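Local atomic coordinates of C-1-tetrahydrofolate synthase, cytoplasmic, putative (PDB entry 4CJX), a protein that probably interconverts one-carbon forms of tetrahydrofolate, acting as an NADP-dependent methylenetetrahydrofolate dehydrogenase and a methenyltetrahydrofolate cyclohydrolase within a homodimer. Residues G184-V189 against A229-V234; D222-V227 against G245-L250; V180-K185 against E207-T212. One frame throughout, in Å; residues are numbered along the deposited sequence.

All three contacts belong to the NAD(P)-binding domain. Contacts 1 and 3 start from the same residues, G184 and K185: strand 186-190 pairs on one flank with strand 232-235 in contact 1 and on the other with strand 210-214, a pairing that contact 3 precedes. Contact 1 is a buried strand pair joined by backbone bonds; contact 3, at the N-terminal ends of the strands, is only partly buried and joins a type II turn to a helix end and strand start, also by main-chain bonds. Contact 2, also buried, has no direct hydrogen bond and packs a tryptophan on helix 220-228. The salt bridge from D231 OD1 to K249 NZ, 2.9 Å, ties contact 1 to contact 2.

Contact 1. Residues G184-V189 against A229-V234; sequences GKRVVV and ASDIVV
One face of the R186 guanidinium is met by the methyl of A229, its CB 4.2 Å from R186 NH2, while the carboxylate of D231 stands almost perpendicular to the guanidinium plane, at 89°, and does not bind it. D231 turns instead to the backbone: its OD2 takes the N-H of R186 at 3.0 Å in a nearly straight bond, through the lone pair facing away from OD1. OD1 itself is held by K249, so both ends of the carboxylate are engaged and its rotation is probably fixed. The aliphatic part of K185 lies across D231 at about a right angle. On the strands proper, R186 O receives I232 N, V188 N gives to I232 O at 3.0 Å, and V188 O accepts V234 N at 2.9 Å. These are neighbouring parallel strands, 13° apart in direction, in the central sheet of the Rossmann-type NAD(P)-binding domain. V187, V189, I232 and V234 share one face of the sheet, where L204 of helix 197-206 packs on V187, V189 and V234. V188 and V233 take the opposite face. CG1 of V188 sits between its backbone N and carbonyl carbon (chi1 59°), which brings it to S230 OG at 3.3 Å; that hydroxyl is hydrogen-bonded to I226 O, at the end of the preceding helix.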
# COMPACT_ATOMS: atom_id res chain seq x y z
N GLY B 184 3.98 -17.00 -8.55
CA GLY B 184 3.00 -17.66 -9.41
C GLY B 184 1.82 -18.26 -8.66
O GLY B 184 0.90 -18.76 -9.27
N LYS B 185 1.84 -18.20 -7.32
CA LYS B 185 0.81 -18.84 -6.51
C LYS B 185 -0.32 -17.88 -6.21
O LYS B 185 -0.14 -16.65 -6.24
CB LYS B 185 1.40 -19.33 -5.19
CG LYS B 185 2.53 -20.32 -5.36
CD LYS B 185 2.09 -21.51 -6.21
CE LYS B 185 3.11 -22.63 -6.11
NZ LYS B 185 2.60 -23.87 -6.74
N ARG B 186 -1.48 -18.45 -5.94
CA ARG B 186 -2.62 -17.65 -5.55
C ARG B 186 -2.65 -17.49 -4.02
O ARG B 186 -2.62 -18.49 -3.27
CB ARG B 186 -3.91 -18.29 -6.05
CG ARG B 186 -4.00 -18.42 -7.58
CD ARG B 186 -4.40 -17.09 -8.23
NE ARG B 186 -5.80 -16.76 -7.94
CZ ARG B 186 -6.83 -17.34 -8.55
NH1 ARG B 186 -6.63 -18.27 -9.47
NH2 ARG B 186 -8.07 -16.99 -8.23
N VAL B 187 -2.70 -16.24 -3.58
CA VAL B 187 -2.66 -15.89 -2.17
C VAL B 187 -3.92 -15.15 -1.79
O VAL B 187 -4.34 -14.27 -2.53
CB VAL B 187 -1.47 -14.96 -1.83
CG1 VAL B 187 -1.59 -14.45 -0.41
CG2 VAL B 187 -0.15 -15.68 -1.99
N VAL B 188 -4.53 -15.52 -0.65
CA VAL B 188 -5.57 -14.69 -0.05
C VAL B 188 -5.12 -14.18 1.31
O VAL B 188 -4.62 -14.95 2.15
CB VAL B 188 -6.96 -15.36 0.09
CG1 VAL B 188 -6.92 -16.61 0.93
CG2 VAL B 188 -7.95 -14.40 0.74
N VAL B 189 -5.30 -12.88 1.50
CA VAL B 189 -5.08 -12.22 2.76
C VAL B 189 -6.47 -11.78 3.22
O VAL B 189 -7.15 -11.06 2.49
CB VAL B 189 -4.18 -10.98 2.58
CG1 VAL B 189 -3.96 -10.27 3.89
CG2 VAL B 189 -2.83 -11.38 2.03
N ALA B 229 -9.55 -21.43 -3.87
CA ALA B 229 -8.62 -21.33 -4.97
C ALA B 229 -7.21 -20.93 -4.51
O ALA B 229 -6.31 -20.79 -5.34
CB ALA B 229 -9.18 -20.32 -5.98
N SER B 230 -6.99 -20.73 -3.22
CA SER B 230 -5.75 -20.15 -2.78
C SER B 230 -4.71 -21.20 -2.34
O SER B 230 -5.00 -22.06 -1.52
CB SER B 230 -5.99 -19.15 -1.64
OG SER B 230 -7.02 -18.24 -1.96
N ASP B 231 -3.50 -21.08 -2.87
CA ASP B 231 -2.35 -21.86 -2.44
C ASP B 231 -1.81 -21.45 -1.06
O ASP B 231 -1.18 -22.25 -0.37
CB ASP B 231 -1.23 -21.72 -3.47
CG ASP B 231 -1.64 -22.22 -4.86
OD1 ASP B 231 -1.99 -23.43 -4.97
OD2 ASP B 231 -1.64 -21.40 -5.83
N ILE B 232 -2.03 -20.19 -0.70
CA ILE B 232 -1.54 -19.67 0.56
C ILE B 232 -2.62 -18.80 1.19
O ILE B 232 -3.18 -17.92 0.54
CB ILE B 232 -0.27 -18.82 0.37
CG1 ILE B 232 0.90 -19.70 -0.07
CG2 ILE B 232 0.06 -18.10 1.67
CD1 ILE B 232 2.01 -18.91 -0.72
N VAL B 233 -2.91 -19.08 2.47
CA VAL B 233 -3.92 -18.34 3.21
C VAL B 233 -3.25 -17.61 4.39
O VAL B 233 -2.64 -18.24 5.25
CB VAL B 233 -5.02 -19.25 3.77
CG1 VAL B 233 -5.98 -18.43 4.65
CG2 VAL B 233 -5.78 -20.01 2.66
N VAL B 234 -3.39 -16.28 4.41
CA VAL B 234 -2.98 -15.47 5.52
C VAL B 234 -4.19 -14.77 6.08
O VAL B 234 -4.68 -13.79 5.52
CB VAL B 234 -1.96 -14.40 5.14
CG1 VAL B 234 -1.57 -13.64 6.38
CG2 VAL B 234 -0.74 -15.04 4.47

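Contact 2. Residues D222-V227 against G245-L250; sequences DIADIV and GEWIKL
The indole of W247 lies against helix 220-228 with one face under the methyl of A224. A224 CB stands 3.7 Å from the centroid of the five-membered ring and 16° off its normal, a CH-pi contact over the pyrrole part. The six-membered ring reaches along the helix to I223, whose CG2 meets W247 CZ3 at 3.6 Å; I223 crosses the indole obliquely, as does V227 one turn further on. V227 closes the base of the tryptophan: with CG1 anti to its backbone N (chi1 167°), that methyl lands 3.6 Å from W247 CB. The same methyl touches CD1 of I248 at 4.0 Å. Thus I223, A224 and, one turn after I223, V227 together receive the ring and its stem, and the interaction is wholly apolar apart from one water. This water donates to V227 O at 2.6 Å and accepts from K249 N at 2.9 Å, bridging the helix backbone to the loop where no direct hydrogen bond forms. The side chain of K249 leads away from the helix toward D231. On the helix, D225 forms a salt bridge with R186 of the second subunit. Segment 245-250, with a 3-10 turn at its start, belongs to the connection between strands 232-235 and 253-256, while I223 and I226 of the helix pack on strands 186-190 and 210-214.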
# COMPACT_ATOMS: atom_id res chain seq x y z
N ASP B 222 -18.16 -15.49 -1.37
CA ASP B 222 -16.96 -15.01 -2.02
C ASP B 222 -15.69 -15.47 -1.27
O ASP B 222 -14.73 -15.90 -1.88
CB ASP B 222 -16.96 -13.48 -2.10
CG ASP B 222 -18.02 -12.94 -3.03
OD1 ASP B 222 -18.52 -13.69 -3.89
OD2 ASP B 222 -18.35 -11.73 -2.94
N ILE B 223 -15.71 -15.38 0.05
CA ILE B 223 -14.55 -15.74 0.83
C ILE B 223 -14.28 -17.24 0.56
O ILE B 223 -13.14 -17.65 0.28
CB ILE B 223 -14.78 -15.50 2.35
CG1 ILE B 223 -14.94 -14.01 2.66
CG2 ILE B 223 -13.65 -16.09 3.17
CD1 ILE B 223 -15.17 -13.72 4.13
N ALA B 224 -15.33 -18.03 0.61
CA ALA B 224 -15.21 -19.48 0.40
C ALA B 224 -14.59 -19.78 -0.97
O ALA B 224 -13.64 -20.56 -1.09
CB ALA B 224 -16.57 -20.12 0.52
N ASP B 225 -15.15 -19.16 -1.99
CA ASP B 225 -14.66 -19.31 -3.34
C ASP B 225 -13.18 -18.90 -3.47
O ASP B 225 -12.40 -19.57 -4.13
CB ASP B 225 -15.48 -18.40 -4.24
CG ASP B 225 -15.21 -18.63 -5.69
OD1 ASP B 225 -15.46 -19.77 -6.17
OD2 ASP B 225 -14.79 -17.66 -6.37
N ILE B 226 -12.81 -17.80 -2.82
CA ILE B 226 -11.47 -17.29 -2.91
C ILE B 226 -10.50 -18.21 -2.16
O ILE B 226 -9.46 -18.59 -2.70
CB ILE B 226 -11.44 -15.81 -2.44
CG1 ILE B 226 -12.09 -14.94 -3.55
CG2 ILE B 226 -9.99 -15.34 -2.18
CD1 ILE B 226 -12.55 -13.57 -3.10
N VAL B 227 -10.86 -18.60 -0.93
CA VAL B 227 -10.01 -19.48 -0.12
C VAL B 227 -9.81 -20.83 -0.85
O VAL B 227 -8.71 -21.38 -0.84
CB VAL B 227 -10.63 -19.75 1.30
CG1 VAL B 227 -9.94 -20.89 2.01
CG2 VAL B 227 -10.59 -18.49 2.16
N GLY B 245 -12.42 -24.96 7.69
CA GLY B 245 -11.46 -25.94 7.25
C GLY B 245 -11.70 -26.54 5.89
O GLY B 245 -10.73 -26.85 5.15
N GLU B 246 -12.97 -26.72 5.54
CA GLU B 246 -13.35 -27.42 4.32
C GLU B 246 -13.14 -26.53 3.10
O GLU B 246 -13.17 -27.00 2.00
CB GLU B 246 -14.80 -27.92 4.37
CG GLU B 246 -15.83 -26.85 4.75
CD GLU B 246 -16.11 -26.73 6.28
OE1 GLU B 246 -15.23 -27.06 7.15
OE2 GLU B 246 -17.25 -26.26 6.60
N TRP B 247 -12.95 -25.23 3.30
CA TRP B 247 -12.59 -24.37 2.17
C TRP B 247 -11.13 -24.50 1.79
O TRP B 247 -10.72 -24.12 0.69
CB TRP B 247 -12.84 -22.91 2.52
CG TRP B 247 -14.22 -22.58 2.93
CD1 TRP B 247 -15.37 -23.31 2.71
CD2 TRP B 247 -14.62 -21.39 3.57
NE1 TRP B 247 -16.45 -22.64 3.22
CE2 TRP B 247 -16.01 -21.46 3.76
CE3 TRP B 247 -13.93 -20.25 4.02
CZ2 TRP B 247 -16.72 -20.45 4.38
CZ3 TRP B 247 -14.63 -19.26 4.62
CH2 TRP B 247 -16.01 -19.35 4.79
N ILE B 248 -10.30 -25.03 2.67
CA ILE B 248 -8.86 -24.98 2.44
C ILE B 248 -8.51 -25.89 1.28
O ILE B 248 -8.93 -27.03 1.28
CB ILE B 248 -8.08 -25.44 3.69
CG1 ILE B 248 -8.38 -24.53 4.89
CG2 ILE B 248 -6.57 -25.50 3.40
CD1 ILE B 248 -7.96 -23.09 4.73
N LYS B 249 -7.73 -25.37 0.33
CA LYS B 249 -7.27 -26.13 -0.82
C LYS B 249 -6.25 -27.16 -0.36
O LYS B 249 -5.34 -26.85 0.44
CB LYS B 249 -6.63 -25.19 -1.86
CG LYS B 249 -6.09 -25.90 -3.10
CD LYS B 249 -5.38 -24.92 -4.02
CE LYS B 249 -4.69 -25.63 -5.15
NZ LYS B 249 -4.35 -24.63 -6.20
N LEU B 250 -6.38 -28.37 -0.89
CA LEU B 250 -5.54 -29.47 -0.47
C LEU B 250 -4.08 -29.10 -0.74
O LEU B 250 -3.73 -28.73 -1.85
CB LEU B 250 -5.93 -30.79 -1.19
CG LEU B 250 -7.37 -31.25 -0.96
CD1 LEU B 250 -7.80 -32.40 -1.87
CD2 LEU B 250 -7.53 -31.67 0.48
O HOH W 1 -6.87 -22.63 0.52

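Contact 3. Residues V180-K185 against E207-T212; sequences VEICGK and EDATVT
Two backbone hydrogen bonds join the I182-K185 turn to segment 207-212. G184 N reaches D208 O at 2.8 Å in a straight bond (173°), though the donor stands well out of the carbonyl plane. T210 N gives to K185 O at 2.9 Å, carrying the parallel pairing of strands 186-190 and 210-214 to its start. The turn is type II, closed by K185 N to I182 O, and its glycine takes the positive phi of 85° expected there. Weaker CA-H...O contacts run beside these bonds: C183 CA lies 3.3 Å from E207 O, and A209 CA approaches K185 O. Apolar packing comes mainly from I182. Its CG2 touches both E207 CB at 3.5 Å and A209 CB at 3.7 Å, with L175 of helix 166-178 also on the isoleucine. C183 SG comes alongside the methylene of D208, 3.7 Å from D208 CB. D208 is the C-prime residue of the Schellman motif that ends helix 197-206, and its carboxylate turns to R157 and to R192 of the second subunit in salt bridges, while T210 OG1 bonds T218 OG1 of that subunit. Main-chain atoms therefore fix the turn against the helix end and the strand start, leaving the T210 hydroxyl turned to the second subunit and the D208 carboxylate shared between its own chain and that subunit.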
# COMPACT_ATOMS: atom_id res chain seq x y z
N VAL B 180 7.58 -23.08 1.35
CA VAL B 180 6.67 -23.11 0.19
C VAL B 180 7.02 -22.06 -0.88
O VAL B 180 7.50 -20.96 -0.58
CB VAL B 180 5.19 -22.93 0.56
CG1 VAL B 180 4.76 -24.03 1.55
CG2 VAL B 180 4.91 -21.54 1.11
N GLU B 181 6.79 -22.42 -2.14
CA GLU B 181 6.95 -21.49 -3.24
C GLU B 181 5.84 -20.43 -3.14
O GLU B 181 4.72 -20.74 -2.76
CB GLU B 181 6.89 -22.25 -4.58
CG GLU B 181 7.12 -21.39 -5.81
CD GLU B 181 8.56 -20.89 -5.95
OE1 GLU B 181 9.50 -21.58 -5.49
OE2 GLU B 181 8.76 -19.81 -6.56
N ILE B 182 6.18 -19.19 -3.47
CA ILE B 182 5.21 -18.09 -3.48
C ILE B 182 4.94 -17.53 -4.89
O ILE B 182 3.81 -17.19 -5.22
CB ILE B 182 5.66 -16.96 -2.53
CG1 ILE B 182 5.60 -17.46 -1.08
CG2 ILE B 182 4.78 -15.73 -2.68
CD1 ILE B 182 6.17 -16.48 -0.08
N CYS B 183 5.99 -17.44 -5.70
CA CYS B 183 5.92 -16.92 -7.06
C CYS B 183 4.95 -17.69 -7.96
O CYS B 183 5.06 -18.91 -8.09
CB CYS B 183 7.32 -16.96 -7.69
SG CYS B 183 7.39 -16.35 -9.39
N GLY B 184 3.98 -17.00 -8.55
CA GLY B 184 3.00 -17.66 -9.41
C GLY B 184 1.82 -18.26 -8.66
O GLY B 184 0.90 -18.76 -9.27
N LYS B 185 1.84 -18.20 -7.32
CA LYS B 185 0.81 -18.84 -6.51
C LYS B 185 -0.32 -17.88 -6.21
O LYS B 185 -0.14 -16.65 -6.24
CB LYS B 185 1.40 -19.33 -5.19
CG LYS B 185 2.53 -20.32 -5.36
CD LYS B 185 2.09 -21.51 -6.21
CE LYS B 185 3.11 -22.63 -6.11
NZ LYS B 185 2.60 -23.87 -6.74
N GLU B 207 6.81 -10.83 -3.91
CA GLU B 207 7.32 -12.18 -4.23
C GLU B 207 6.61 -12.81 -5.45
O GLU B 207 6.75 -14.01 -5.67
CB GLU B 207 7.14 -13.15 -3.05
CG GLU B 207 7.76 -12.72 -1.74
CD GLU B 207 9.27 -12.68 -1.77
OE1 GLU B 207 9.90 -13.48 -2.50
OE2 GLU B 207 9.85 -11.82 -1.07
N ASP B 208 5.86 -12.01 -6.22
CA ASP B 208 5.13 -12.47 -7.39
C ASP B 208 3.99 -13.46 -7.13
O ASP B 208 3.66 -14.27 -7.97
CB ASP B 208 6.09 -13.04 -8.44
CG ASP B 208 6.87 -11.96 -9.13
OD1 ASP B 208 6.58 -10.77 -8.91
OD2 ASP B 208 7.77 -12.30 -9.91
N ALA B 209 3.37 -13.39 -5.97
CA ALA B 209 2.08 -14.05 -5.79
C ALA B 209 1.01 -13.18 -6.45
O ALA B 209 1.21 -11.96 -6.61
CB ALA B 209 1.77 -14.22 -4.32
N THR B 210 -0.10 -13.81 -6.81
CA THR B 210 -1.35 -13.15 -7.20
C THR B 210 -2.25 -13.04 -5.97
O THR B 210 -2.87 -14.03 -5.55
CB THR B 210 -2.06 -13.94 -8.30
OG1 THR B 210 -1.18 -14.03 -9.41
CG2 THR B 210 -3.37 -13.26 -8.77
N VAL B 211 -2.32 -11.84 -5.41
CA VAL B 211 -2.92 -11.62 -4.10
C VAL B 211 -4.37 -11.15 -4.21
O VAL B 211 -4.70 -10.22 -4.95
CB VAL B 211 -2.10 -10.57 -3.31
CG1 VAL B 211 -2.75 -10.25 -1.97
CG2 VAL B 211 -0.66 -11.04 -3.12
N THR B 212 -5.23 -11.78 -3.45
CA THR B 212 -6.58 -11.29 -3.32
C THR B 212 -6.75 -10.89 -1.86
O THR B 212 -6.36 -11.64 -0.99
CB THR B 212 -7.60 -12.40 -3.62
OG1 THR B 212 -7.41 -12.87 -4.94
CG2 THR B 212 -8.97 -11.88 -3.46